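Local coordinates for protein transferrin (Manduca sexta, PDB 6WB6) that binds a single ferric ion together with a carbonate anion and carries iron as a secreted insect transferrin, at residues A36-V40 / R614-N619; K109-H115 / F158-I164; V352-C356 / N400-A405. All coordinates share one frame; numbering follows the deposited sequence.

In the fold
Interaction 1 is partly buried and joins the two transferrin-like halves of the chain, whereas interactions 2 and 3 each lie within one half, the first and the second respectively. Along the sequence both are nested inside the span closed by interaction 1, and the three share no helix or strand. Interaction 2 is partly buried, exposed at Lys109 and Gly110 and buried from Ser113 on, so its chemistry passes from a lysine and a bridging water to aromatic edge-to-face and CH-pi contacts. Interaction 3 is buried and pairs strand 352-357 with a loop through an arginine and a carboxylate. Interactions 1 and 3 both use Asp side chains to receive backbone N-H groups.

Interaction 1. Residues A36-V40 / R614-N619; sequences ARDRV and RPDLFN
Asp38 and Arg39 run alongside Asp616 and Leu617, CA atoms 4.8 Å apart in both pairs, and the start of helix 39-47 hands its first N-H groups to the 614-619 loop. Arg39 N donates to Asp616 O at 2.7 Å, almost in line with that carbonyl, while Val40 N makes a weak bond to Leu617 O at 3.3 Å. Asp38, the N-cap residue, works in both directions. With CG lodged between its own N and carbonyl carbon (chi1 48°), its OD1 caps Glu41 N, and OD2 accepts Asn619 N at 2.9 Å in a nearly straight bond of 165°. OD2 also meets Arg37 NE in a salt bridge whose modelled 2.5 Å is unusually short and bent, the two donors arriving from opposite faces of the carboxylate. An alanine here is likely to leave Asn619 N without its acceptor and the helix start without its side-chain cap. Arg37 NH2 comes obliquely to the Phe618 ring, 3.8 Å from CE1; Val40 CG2 meets the edge of that ring. Arg39 lies alongside Leu617, whose CD2 sits over one face of the guanidinium, 3.4 Å from NH1. That NH1 has its main partner in Asp60, with a weak, long ion pair to Asp57. Water 1 accepts from Arg39 NH1 and from Arg614 NH2, and so spans two like charges; Asp616 holds Arg614 by a salt bridge from NE to OD1. Helix 360-375 covers Leu617 and Phe618 through Phe372, Ala368 and Met369. The result is a capped helix N-terminus sewn to a loop of the other transferrin-like half, an interdomain contact near Asp57, predicted to bind iron, whereas the iron ligands seen here are Tyr90 and Tyr204.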
ATOM      1  N   ALA A  36       9.135 -15.171 -11.570  1.00 26.48           N
ATOM      2  CA  ALA A  36       7.876 -14.555 -11.926  1.00 18.91           C
ATOM      3  C   ALA A  36       7.916 -13.092 -11.526  1.00 27.06           C
ATOM      4  O   ALA A  36       8.850 -12.624 -10.866  1.00 23.43           O
ATOM      5  CB  ALA A  36       6.668 -15.256 -11.291  1.00 22.22           C
ATOM      6  N   ARG A  37       6.912 -12.359 -12.005  1.00 22.28           N
ATOM      7  CA  ARG A  37       6.777 -10.946 -11.646  1.00 35.03           C
ATOM      8  C   ARG A  37       6.561 -10.790 -10.147  1.00 23.09           C
ATOM      9  O   ARG A  37       7.043  -9.832  -9.526  1.00 20.50           O
ATOM     10  CB  ARG A  37       5.602 -10.332 -12.425  1.00 27.15           C
ATOM     11  CG  ARG A  37       5.108  -8.976 -11.882  1.00 33.02           C
ATOM     12  CD  ARG A  37       3.755  -8.572 -12.478  1.00 23.94           C
ATOM     13  NE  ARG A  37       2.672  -9.135 -11.692  1.00 25.22           N
ATOM     14  CZ  ARG A  37       1.804 -10.043 -12.118  1.00 18.84           C
ATOM     15  NH1 ARG A  37       1.842 -10.485 -13.368  1.00 27.18           N
ATOM     16  NH2 ARG A  37       0.866 -10.479 -11.296  1.00 23.44           N
ATOM     17  N   ASP A  38       5.822 -11.718  -9.563  1.00 18.89           N
ATOM     18  CA  ASP A  38       5.504 -11.703  -8.144  1.00 24.08           C
ATOM     19  C   ASP A  38       4.769 -12.994  -7.842  1.00 28.54           C
ATOM     20  O   ASP A  38       4.461 -13.778  -8.754  1.00 21.04           O
ATOM     21  CB  ASP A  38       4.657 -10.486  -7.798  1.00 25.71           C
ATOM     22  CG  ASP A  38       3.458 -10.298  -8.764  1.00 24.01           C
ATOM     23  OD1 ASP A  38       2.721 -11.274  -9.059  1.00 21.02           O
ATOM     24  OD2 ASP A  38       3.261  -9.161  -9.219  1.00 22.07           O
ATOM     25  N   ARG A  39       4.432 -13.187  -6.563  1.00 19.96           N
ATOM     26  CA  ARG A  39       3.738 -14.402  -6.174  1.00 18.02           C
ATOM     27  C   ARG A  39       2.416 -14.565  -6.928  1.00 17.60           C
ATOM     28  O   ARG A  39       2.035 -15.689  -7.278  1.00 19.95           O
ATOM     29  CB  ARG A  39       3.506 -14.395  -4.672  1.00 18.66           C
ATOM     30  CG  ARG A  39       3.180 -15.750  -4.134  1.00 22.52           C
ATOM     31  CD  ARG A  39       3.070 -15.764  -2.628  1.00 23.77           C
ATOM     32  NE  ARG A  39       4.379 -15.872  -1.984  1.00 27.67           N
ATOM     33  CZ  ARG A  39       4.575 -15.744  -0.676  1.00 27.80           C
ATOM     34  NH1 ARG A  39       3.554 -15.483   0.153  1.00 25.61           N
ATOM     35  NH2 ARG A  39       5.792 -15.856  -0.193  1.00 25.38           N
ATOM     36  N   VAL A  40       1.671 -13.480  -7.139  1.00 16.22           N
ATOM     37  CA  VAL A  40       0.400 -13.620  -7.857  1.00 20.76           C
ATOM     38  C   VAL A  40       0.636 -14.268  -9.219  1.00 21.16           C
ATOM     39  O   VAL A  40      -0.002 -15.269  -9.570  1.00 20.66           O
ATOM     40  CB  VAL A  40      -0.323 -12.265  -7.979  1.00 16.58           C
ATOM     41  CG1 VAL A  40      -1.577 -12.394  -8.861  1.00 24.82           C
ATOM     42  CG2 VAL A  40      -0.746 -11.803  -6.630  1.00 13.26           C
ATOM     43  N   ARG A 614       6.622  -5.326   0.359  1.00 31.55           N
ATOM     44  CA  ARG A 614       6.364  -6.674  -0.150  1.00 28.00           C
ATOM     45  C   ARG A 614       6.059  -6.644  -1.641  1.00 25.35           C
ATOM     46  O   ARG A 614       5.035  -7.162  -2.081  1.00 20.44           O
ATOM     47  CB  ARG A 614       5.221  -7.338   0.610  1.00 27.36           C
ATOM     48  CG  ARG A 614       5.491  -7.644   2.072  1.00 29.01           C
ATOM     49  CD  ARG A 614       6.697  -8.571   2.309  1.00 37.61           C
ATOM     50  NE  ARG A 614       6.596  -9.899   1.684  1.00 24.84           N
ATOM     51  CZ  ARG A 614       5.771 -10.860   2.089  1.00 27.12           C
ATOM     52  NH1 ARG A 614       4.950 -10.651   3.093  1.00 29.17           N
ATOM     53  NH2 ARG A 614       5.762 -12.035   1.490  1.00 28.67           N
ATOM     54  N   PRO A 615       6.948  -6.059  -2.453  1.00 26.73           N
ATOM     55  CA  PRO A 615       6.765  -6.136  -3.905  1.00 25.21           C
ATOM     56  C   PRO A 615       6.817  -7.548  -4.431  1.00 30.59           C
ATOM     57  O   PRO A 615       6.389  -7.778  -5.569  1.00 27.06           O
ATOM     58  CB  PRO A 615       7.928  -5.297  -4.457  1.00 27.72           C
ATOM     59  CG  PRO A 615       8.949  -5.329  -3.410  1.00 32.57           C
ATOM     60  CD  PRO A 615       8.199  -5.376  -2.098  1.00 28.47           C
ATOM     61  N   ASP A 616       7.314  -8.507  -3.633  1.00 24.17           N
ATOM     62  CA  ASP A 616       7.362  -9.895  -4.078  1.00 24.80           C
ATOM     63  C   ASP A 616       5.977 -10.513  -4.125  1.00 27.93           C
ATOM     64  O   ASP A 616       5.752 -11.459  -4.882  1.00 24.99           O
ATOM     65  CB  ASP A 616       8.250 -10.711  -3.149  1.00 24.48           C
ATOM     66  CG  ASP A 616       7.844 -10.591  -1.702  1.00 26.88           C
ATOM     67  OD1 ASP A 616       7.401  -9.497  -1.308  1.00 33.51           O
ATOM     68  OD2 ASP A 616       7.970 -11.575  -0.952  1.00 27.92           O
ATOM     69  N   LEU A 617       5.047 -10.008  -3.309  1.00 19.90           N
ATOM     70  CA  LEU A 617       3.679 -10.516  -3.331  1.00 24.76           C
ATOM     71  C   LEU A 617       2.932 -10.021  -4.560  1.00 18.81           C
ATOM     72  O   LEU A 617       2.252 -10.791  -5.243  1.00 15.37           O
ATOM     73  CB  LEU A 617       2.932 -10.074  -2.075  1.00 22.60           C
ATOM     74  CG  LEU A 617       3.242 -10.767  -0.745  1.00 25.95           C
ATOM     75  CD1 LEU A 617       2.482 -10.044   0.305  1.00 24.00           C
ATOM     76  CD2 LEU A 617       2.885 -12.269  -0.779  1.00 23.47           C
ATOM     77  N   PHE A 618       2.989  -8.725  -4.797  1.00 21.64           N
ATOM     78  CA  PHE A 618       2.434  -8.125  -5.992  1.00 18.37           C
ATOM     79  C   PHE A 618       3.312  -6.932  -6.300  1.00 22.78           C
ATOM     80  O   PHE A 618       3.546  -6.088  -5.430  1.00 23.52           O
ATOM     81  CB  PHE A 618       0.982  -7.708  -5.830  1.00 28.18           C
ATOM     82  CG  PHE A 618       0.392  -7.162  -7.095  1.00 24.51           C
ATOM     83  CD1 PHE A 618      -0.022  -8.019  -8.099  1.00 24.33           C
ATOM     84  CD2 PHE A 618       0.298  -5.802  -7.301  1.00 26.09           C
ATOM     85  CE1 PHE A 618      -0.547  -7.544  -9.271  1.00 20.45           C
ATOM     86  CE2 PHE A 618      -0.229  -5.305  -8.489  1.00 28.05           C
ATOM     87  CZ  PHE A 618      -0.652  -6.172  -9.471  1.00 29.37           C
ATOM     88  N   ASN A 619       3.834  -6.888  -7.522  1.00 19.47           N
ATOM     89  CA  ASN A 619       4.816  -5.888  -7.887  1.00 16.96           C
ATOM     90  C   ASN A 619       4.039  -4.715  -8.465  1.00 19.94           C
ATOM     91  O   ASN A 619       3.892  -4.550  -9.681  1.00 21.88           O
ATOM     92  CB  ASN A 619       5.821  -6.477  -8.861  1.00 25.11           C
ATOM     93  CG  ASN A 619       7.032  -5.603  -9.037  1.00 29.41           C
ATOM     94  OD1 ASN A 619       7.142  -4.540  -8.424  1.00 31.16           O
ATOM     95  ND2 ASN A 619       7.961  -6.050  -9.872  1.00 35.64           N
TER
HETATM   96  O   HOH W   1       4.255 -13.876   2.794  1.00 30.24           O

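Interaction 2. Residues K109-H115 / F158-I164; sequences KGLRSCH and FFAKSCI
This is a loose parallel pairing of strand 112-114 with the weakly bonded strand 161-163, in the mixed sheet of the first transferrin-like half, with Ser113 lying next to Ser162 and Cys114 next to Cys163. The strand axes approach to 4.5 Å and diverge by only 10°; the chain between them passes through helices 121-131 and 147-158, as in a beta-alpha-beta crossover. Backbone bonds follow the length of the contact: Gly110 N to Phe158 O (2.6 Å), Ala160 N to Leu111 O, Ser113 N to Lys161 O (2.8 Å), Cys163 N to Ser113 O and His115 N to Cys163 O. At the outer end Lys109 lays its CA over one face of the Phe158 ring, 3.7 Å from the centroid, while water 2 links its NZ to Phe158 O. The Phe159 ring lies between Ser113 CB, centred over one face, and Phe158 CD2 on the opposite face. With CG anti to its carbonyl carbon (chi1 -62°), the imidazole of His115 is placed between Phe159 and Ile164. It presents its edge to Phe159 in an offset edge-to-face stack with planes at 63°, and Ile164 CD1 covers one of its faces, 3.7 Å from the centroid. Both nitrogens are held, NE2 by Ser113 OG at 2.9 Å and ND1 by Gly123 O. Ser162 OG lies 2.6 Å from Ser113 OG. Cys114 and Cys163 bond to Cys210 and Cys189, tying each strand to other parts of the chain. Two hydrogen bonds to its nitrogens, an aliphatic cover and an aromatic edge thus fix the rotation of His115, consistent with a second-shell place beside the carbonate pocket, since ND1 bonds Gly123 O.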
ATOM      1  N   LYS A 109     -22.994  -7.216  22.815  1.00 20.48           N
ATOM      2  CA  LYS A 109     -23.398  -5.839  22.565  1.00 27.20           C
ATOM      3  C   LYS A 109     -23.310  -5.039  23.849  1.00 21.47           C
ATOM      4  O   LYS A 109     -23.696  -5.511  24.915  1.00 20.80           O
ATOM      5  CB  LYS A 109     -24.836  -5.772  22.034  1.00 21.43           C
ATOM      6  CG  LYS A 109     -25.353  -4.322  21.805  1.00 23.76           C
ATOM      7  CD  LYS A 109     -26.825  -4.317  21.368  1.00 38.17           C
ATOM      8  CE  LYS A 109     -27.134  -3.320  20.212  1.00 46.40           C
ATOM      9  NZ  LYS A 109     -26.808  -1.888  20.522  1.00 39.08           N
ATOM     10  N   GLY A 110     -22.820  -3.815  23.734  1.00 19.44           N
ATOM     11  CA  GLY A 110     -22.717  -2.947  24.865  1.00 20.03           C
ATOM     12  C   GLY A 110     -21.533  -3.217  25.763  1.00 19.76           C
ATOM     13  O   GLY A 110     -21.347  -2.487  26.745  1.00 19.39           O
ATOM     14  N   LEU A 111     -20.716  -4.215  25.456  1.00 19.84           N
ATOM     15  CA  LEU A 111     -19.574  -4.517  26.303  1.00 16.37           C
ATOM     16  C   LEU A 111     -18.400  -3.602  25.974  1.00 15.33           C
ATOM     17  O   LEU A 111     -18.307  -3.038  24.880  1.00 19.00           O
ATOM     18  CB  LEU A 111     -19.146  -5.967  26.142  1.00 17.23           C
ATOM     19  CG  LEU A 111     -20.111  -7.056  26.587  1.00 19.87           C
ATOM     20  CD1 LEU A 111     -19.412  -8.387  26.385  1.00 22.44           C
ATOM     21  CD2 LEU A 111     -20.527  -6.910  28.000  1.00 23.46           C
ATOM     22  N   ARG A 112     -17.506  -3.446  26.949  1.00 17.07           N
ATOM     23  CA  ARG A 112     -16.206  -2.847  26.708  1.00 18.07           C
ATOM     24  C   ARG A 112     -15.254  -3.918  26.179  1.00 20.58           C
ATOM     25  O   ARG A 112     -14.931  -4.874  26.894  1.00 18.82           O
ATOM     26  CB  ARG A 112     -15.670  -2.221  27.988  1.00 24.96           C
ATOM     27  CG  ARG A 112     -16.611  -1.228  28.666  1.00 19.60           C
ATOM     28  CD  ARG A 112     -15.900  -0.612  29.860  1.00 21.39           C
ATOM     29  NE  ARG A 112     -15.750  -1.601  30.922  1.00 25.89           N
ATOM     30  CZ  ARG A 112     -16.728  -1.941  31.751  1.00 22.41           C
ATOM     31  NH1 ARG A 112     -17.905  -1.341  31.647  1.00 22.19           N
ATOM     32  NH2 ARG A 112     -16.524  -2.864  32.680  1.00 21.40           N
ATOM     33  N   SER A 113     -14.783  -3.734  24.939  1.00 13.25           N
ATOM     34  CA  SER A 113     -14.112  -4.765  24.152  1.00 19.53           C
ATOM     35  C   SER A 113     -12.630  -4.470  23.989  1.00 16.41           C
ATOM     36  O   SER A 113     -12.236  -3.322  23.792  1.00 19.57           O
ATOM     37  CB  SER A 113     -14.743  -4.883  22.760  1.00 20.10           C
ATOM     38  OG  SER A 113     -14.565  -3.700  22.002  1.00 20.37           O
ATOM     39  N   CYS A 114     -11.815  -5.526  24.060  1.00 19.30           N
ATOM     40  CA  CYS A 114     -10.366  -5.421  24.004  1.00 18.79           C
ATOM     41  C   CYS A 114      -9.858  -6.165  22.782  1.00 13.83           C
ATOM     42  O   CYS A 114      -9.978  -7.393  22.696  1.00 17.68           O
ATOM     43  CB  CYS A 114      -9.719  -5.989  25.269  1.00 21.88           C
ATOM     44  SG  CYS A 114     -10.293  -5.281  26.806  1.00 20.27           S
ATOM     45  N   HIS A 115      -9.247  -5.427  21.869  1.00 18.15           N
ATOM     46  CA  HIS A 115      -8.876  -5.930  20.565  1.00 16.91           C
ATOM     47  C   HIS A 115      -7.368  -5.867  20.432  1.00 14.24           C
ATOM     48  O   HIS A 115      -6.706  -5.019  21.039  1.00 20.85           O
ATOM     49  CB  HIS A 115      -9.522  -5.100  19.432  1.00 19.91           C
ATOM     50  CG  HIS A 115     -11.025  -5.144  19.434  1.00 21.87           C
ATOM     51  ND1 HIS A 115     -11.749  -5.986  18.618  1.00 17.15           N
ATOM     52  CD2 HIS A 115     -11.933  -4.474  20.178  1.00 24.34           C
ATOM     53  CE1 HIS A 115     -13.037  -5.850  18.873  1.00 18.85           C
ATOM     54  NE2 HIS A 115     -13.178  -4.920  19.797  1.00 20.89           N
ATOM     55  N   PHE A 158     -21.675  -0.879  18.542  1.00 21.21           N
ATOM     56  CA  PHE A 158     -22.047  -2.153  19.154  1.00 20.72           C
ATOM     57  C   PHE A 158     -21.408  -2.294  20.531  1.00 23.87           C
ATOM     58  O   PHE A 158     -22.068  -2.662  21.505  1.00 19.84           O
ATOM     59  CB  PHE A 158     -21.614  -3.298  18.236  1.00 20.45           C
ATOM     60  CG  PHE A 158     -22.067  -4.684  18.672  1.00 23.95           C
ATOM     61  CD1 PHE A 158     -23.383  -5.096  18.532  1.00 19.18           C
ATOM     62  CD2 PHE A 158     -21.156  -5.597  19.142  1.00 16.90           C
ATOM     63  CE1 PHE A 158     -23.772  -6.374  18.884  1.00 17.19           C
ATOM     64  CE2 PHE A 158     -21.548  -6.887  19.487  1.00 18.30           C
ATOM     65  CZ  PHE A 158     -22.847  -7.267  19.360  1.00 19.90           C
ATOM     66  N   PHE A 159     -20.121  -2.020  20.617  1.00 16.45           N
ATOM     67  CA  PHE A 159     -19.425  -2.034  21.884  1.00 21.10           C
ATOM     68  C   PHE A 159     -19.550  -0.662  22.532  1.00 21.95           C
ATOM     69  O   PHE A 159     -19.675   0.360  21.852  1.00 22.23           O
ATOM     70  CB  PHE A 159     -17.959  -2.441  21.677  1.00 24.59           C
ATOM     71  CG  PHE A 159     -17.795  -3.846  21.097  1.00 21.65           C
ATOM     72  CD1 PHE A 159     -18.306  -4.949  21.767  1.00 16.98           C
ATOM     73  CD2 PHE A 159     -17.141  -4.053  19.904  1.00 17.00           C
ATOM     74  CE1 PHE A 159     -18.169  -6.243  21.248  1.00 22.19           C
ATOM     75  CE2 PHE A 159     -16.995  -5.335  19.380  1.00 22.41           C
ATOM     76  CZ  PHE A 159     -17.501  -6.433  20.062  1.00 22.34           C
ATOM     77  N   ALA A 160     -19.613  -0.665  23.859  1.00 18.82           N
ATOM     78  CA  ALA A 160     -19.653   0.582  24.614  1.00 25.21           C
ATOM     79  C   ALA A 160     -18.352   1.335  24.457  1.00 20.93           C
ATOM     80  O   ALA A 160     -18.336   2.540  24.196  1.00 19.65           O
ATOM     81  CB  ALA A 160     -19.904   0.285  26.097  1.00 25.66           C
ATOM     82  N   LYS A 161     -17.248   0.637  24.660  1.00 22.63           N
ATOM     83  CA  LYS A 161     -15.921   1.176  24.480  1.00 19.95           C
ATOM     84  C   LYS A 161     -15.068   0.046  23.940  1.00 18.88           C
ATOM     85  O   LYS A 161     -15.411  -1.132  24.085  1.00 15.55           O
ATOM     86  CB  LYS A 161     -15.328   1.700  25.797  1.00 24.77           C
ATOM     87  CG  LYS A 161     -16.113   2.759  26.493  1.00 24.03           C
ATOM     88  CD  LYS A 161     -15.323   3.302  27.697  1.00 23.82           C
ATOM     89  CE  LYS A 161     -15.901   4.617  28.183  1.00 31.69           C
ATOM     90  NZ  LYS A 161     -15.383   4.953  29.528  1.00 36.81           N
ATOM     91  N   SER A 162     -13.960   0.403  23.306  1.00 13.88           N
ATOM     92  CA  SER A 162     -13.039  -0.621  22.837  1.00 19.01           C
ATOM     93  C   SER A 162     -11.618  -0.091  22.925  1.00 20.29           C
ATOM     94  O   SER A 162     -11.380   1.064  23.295  1.00 15.75           O
ATOM     95  CB  SER A 162     -13.372  -1.055  21.420  1.00 16.55           C
ATOM     96  OG  SER A 162     -14.775  -1.240  21.243  1.00 25.28           O
ATOM     97  N   CYS A 163     -10.665  -0.972  22.628  1.00 12.37           N
ATOM     98  CA  CYS A 163      -9.313  -0.556  22.278  1.00 12.94           C
ATOM     99  C   CYS A 163      -8.956  -1.171  20.934  1.00 16.29           C
ATOM    100  O   CYS A 163      -8.669  -2.375  20.859  1.00 20.03           O
ATOM    101  CB  CYS A 163      -8.276  -0.971  23.332  1.00 15.96           C
ATOM    102  SG  CYS A 163      -6.642  -0.472  22.809  1.00 19.94           S
ATOM    103  N   ILE A 164      -8.910  -0.343  19.886  1.00 25.93           N
ATOM    104  CA  ILE A 164      -8.572  -0.846  18.556  1.00 15.05           C
ATOM    105  C   ILE A 164      -7.554   0.083  17.917  1.00 21.27           C
ATOM    106  O   ILE A 164      -7.909   0.961  17.115  1.00 21.29           O
ATOM    107  CB  ILE A 164      -9.811  -1.011  17.661  1.00 15.82           C
ATOM    108  CG1 ILE A 164     -10.837  -1.931  18.306  1.00 12.26           C
ATOM    109  CG2 ILE A 164      -9.393  -1.678  16.351  1.00 13.87           C
ATOM    110  CD1 ILE A 164     -12.108  -2.135  17.428  1.00 20.40           C
TER
HETATM  111  O   HOH W   2     -24.601  -1.138  22.356  1.00 20.61           O

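Interaction 3. Residues V352-C356 / N400-A405; sequences VVRLC and NGSDLA
Arg354 carries most of this contact: its backbone N and O and its guanidinium N-H groups all find partners in the 400-405 loop. In the second transferrin-like half, strand 352-357 pairs in parallel with strand 381-386, and the loop leads from helix 390-399 into strand 405-407. Asp403 OD2 accepts Arg354 N at 2.8 Å on its anti lone pair and Arg354 NE at 3.0 Å from above the carboxylate plane, and water 3 donates to it too, linking it to Val352 O. Asp403 OD1 receives Arg354 NH2 at 2.9 Å, which completes a side-on salt bridge in which the carboxylate is turned 50° from the guanidinium plane. A bend at chi3 (-68°) brings the guanidinium back over the loop. There NH1 and NH2 both reach Asn400 O from the same face of that carbonyl, and Asn400 OD1 takes a weak bond from NH2. The peptide between Gly401 and Ser402 lies over one guanidinium face. Arg354 O is used twice, by Asp403 N at 2.9 Å and by Leu404 N; the latter bond and Cys356 N to Leu404 O (165°) flank Leu355 and make a single bridge between it and Leu404. Ser402 OG finds its partner in Ser396 OG. Apolar contacts run beside these bonds: Val353 CG2 lies 3.6 Å from Leu404 CD2 and Leu355 CD1 packs on Leu404 CG. Cys356 CB touches Ala405 CB, while its sulfur is bonded to Cys393. Asn400, in a Schellman motif, puts its carbonyl at the C-terminal end of helix 390-399, where the helix dipole would probably favour the positive guanidinium. The charge of Arg354 is probably balanced largely by Asp403, while Asp403 N and Leu404 N are spent on Arg354 O.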
ATOM      1  N   VAL A 352     -17.844  -1.071  -4.757  1.00 32.99           N
ATOM      2  CA  VAL A 352     -16.836  -1.337  -5.775  1.00 24.98           C
ATOM      3  C   VAL A 352     -16.279  -0.005  -6.224  1.00 23.76           C
ATOM      4  O   VAL A 352     -17.026   0.955  -6.417  1.00 32.18           O
ATOM      5  CB  VAL A 352     -17.427  -2.113  -6.971  1.00 26.84           C
ATOM      6  CG1 VAL A 352     -16.414  -2.216  -8.121  1.00 26.11           C
ATOM      7  CG2 VAL A 352     -17.892  -3.486  -6.525  1.00 29.58           C
ATOM      8  N   VAL A 353     -14.965   0.066  -6.356  1.00 20.94           N
ATOM      9  CA  VAL A 353     -14.294   1.214  -6.932  1.00 16.16           C
ATOM     10  C   VAL A 353     -13.774   0.794  -8.309  1.00 23.09           C
ATOM     11  O   VAL A 353     -13.036  -0.200  -8.439  1.00 18.85           O
ATOM     12  CB  VAL A 353     -13.184   1.730  -6.009  1.00 18.54           C
ATOM     13  CG1 VAL A 353     -12.108   0.681  -5.779  1.00 24.62           C
ATOM     14  CG2 VAL A 353     -12.574   3.006  -6.559  1.00 16.89           C
ATOM     15  N   ARG A 354     -14.195   1.521  -9.335  1.00 18.64           N
ATOM     16  CA  ARG A 354     -13.904   1.170 -10.726  1.00 23.75           C
ATOM     17  C   ARG A 354     -12.791   2.082 -11.210  1.00 15.29           C
ATOM     18  O   ARG A 354     -12.985   3.297 -11.320  1.00 22.01           O
ATOM     19  CB  ARG A 354     -15.135   1.313 -11.617  1.00 18.82           C
ATOM     20  CG  ARG A 354     -16.345   0.538 -11.152  1.00 19.69           C
ATOM     21  CD  ARG A 354     -17.587   1.006 -11.859  1.00 19.65           C
ATOM     22  NE  ARG A 354     -17.919   2.374 -11.435  1.00 25.25           N
ATOM     23  CZ  ARG A 354     -18.869   3.126 -11.982  1.00 25.78           C
ATOM     24  NH1 ARG A 354     -19.592   2.661 -12.998  1.00 24.30           N
ATOM     25  NH2 ARG A 354     -19.074   4.363 -11.531  1.00 31.87           N
ATOM     26  N   LEU A 355     -11.618   1.510 -11.434  1.00 16.14           N
ATOM     27  CA  LEU A 355     -10.497   2.254 -11.986  1.00 21.60           C
ATOM     28  C   LEU A 355     -10.552   2.143 -13.499  1.00 24.44           C
ATOM     29  O   LEU A 355     -10.697   1.041 -14.033  1.00 19.49           O
ATOM     30  CB  LEU A 355      -9.160   1.715 -11.493  1.00 19.50           C
ATOM     31  CG  LEU A 355      -7.945   2.290 -12.235  1.00 20.00           C
ATOM     32  CD1 LEU A 355      -7.811   3.773 -12.029  1.00 18.76           C
ATOM     33  CD2 LEU A 355      -6.657   1.555 -11.842  1.00 26.43           C
ATOM     34  N   CYS A 356     -10.426   3.269 -14.180  1.00 29.21           N
ATOM     35  CA  CYS A 356     -10.429   3.263 -15.634  1.00 19.04           C
ATOM     36  C   CYS A 356      -8.995   3.108 -16.119  1.00 25.67           C
ATOM     37  O   CYS A 356      -8.095   3.813 -15.650  1.00 20.31           O
ATOM     38  CB  CYS A 356     -11.047   4.539 -16.190  1.00 29.02           C
ATOM     39  SG  CYS A 356     -11.309   4.399 -18.001  1.00 29.12           S
ATOM     40  N   ASN A 400     -19.775   8.667 -14.882  1.00 22.41           N
ATOM     41  CA  ASN A 400     -19.897   7.589 -13.902  1.00 26.34           C
ATOM     42  C   ASN A 400     -19.825   6.201 -14.543  1.00 23.96           C
ATOM     43  O   ASN A 400     -20.380   5.232 -14.025  1.00 23.62           O
ATOM     44  CB  ASN A 400     -21.181   7.711 -13.097  1.00 27.08           C
ATOM     45  CG  ASN A 400     -21.119   6.932 -11.815  1.00 27.64           C
ATOM     46  OD1 ASN A 400     -20.053   6.818 -11.200  1.00 30.34           O
ATOM     47  ND2 ASN A 400     -22.248   6.361 -11.415  1.00 20.55           N
ATOM     48  N   GLY A 401     -19.160   6.083 -15.687  1.00 30.80           N
ATOM     49  CA  GLY A 401     -18.747   4.767 -16.126  1.00 24.57           C
ATOM     50  C   GLY A 401     -17.575   4.235 -15.333  1.00 21.61           C
ATOM     51  O   GLY A 401     -17.329   3.031 -15.336  1.00 26.88           O
ATOM     52  N   SER A 402     -16.857   5.122 -14.655  1.00 24.67           N
ATOM     53  CA  SER A 402     -15.738   4.784 -13.797  1.00 32.21           C
ATOM     54  C   SER A 402     -15.792   5.695 -12.585  1.00 23.54           C
ATOM     55  O   SER A 402     -16.482   6.715 -12.580  1.00 33.17           O
ATOM     56  CB  SER A 402     -14.390   4.959 -14.507  1.00 23.45           C
ATOM     57  OG  SER A 402     -14.429   4.441 -15.822  1.00 29.97           O
ATOM     58  N   ASP A 403     -15.031   5.324 -11.562  1.00 25.97           N
ATOM     59  CA  ASP A 403     -14.886   6.146 -10.375  1.00 16.60           C
ATOM     60  C   ASP A 403     -13.558   6.882 -10.327  1.00 22.44           C
ATOM     61  O   ASP A 403     -13.458   7.893  -9.627  1.00 21.96           O
ATOM     62  CB  ASP A 403     -15.037   5.275  -9.127  1.00 22.20           C
ATOM     63  CG  ASP A 403     -16.359   4.526  -9.111  1.00 27.39           C
ATOM     64  OD1 ASP A 403     -17.417   5.197  -9.243  1.00 26.03           O
ATOM     65  OD2 ASP A 403     -16.340   3.276  -9.004  1.00 20.00           O
ATOM     66  N   LEU A 404     -12.528   6.404 -11.023  1.00 15.62           N
ATOM     67  CA  LEU A 404     -11.310   7.196 -11.086  1.00 20.65           C
ATOM     68  C   LEU A 404     -10.488   6.803 -12.296  1.00 17.43           C
ATOM     69  O   LEU A 404     -10.624   5.714 -12.852  1.00 16.33           O
ATOM     70  CB  LEU A 404     -10.449   7.057  -9.813  1.00 11.71           C
ATOM     71  CG  LEU A 404      -9.831   5.689  -9.512  1.00 18.22           C
ATOM     72  CD1 LEU A 404      -8.895   5.754  -8.281  1.00 16.55           C
ATOM     73  CD2 LEU A 404     -10.883   4.640  -9.297  1.00 24.04           C
ATOM     74  N   ALA A 405      -9.582   7.704 -12.639  1.00 17.42           N
ATOM     75  CA  ALA A 405      -8.717   7.569 -13.783  1.00 18.82           C
ATOM     76  C   ALA A 405      -7.539   8.470 -13.512  1.00 24.19           C
ATOM     77  O   ALA A 405      -7.646   9.434 -12.746  1.00 22.57           O
ATOM     78  CB  ALA A 405      -9.439   7.946 -15.080  1.00 24.93           C
TER
HETATM   79  O   HOH W   3     -18.692   2.169  -7.887  1.00 26.37           O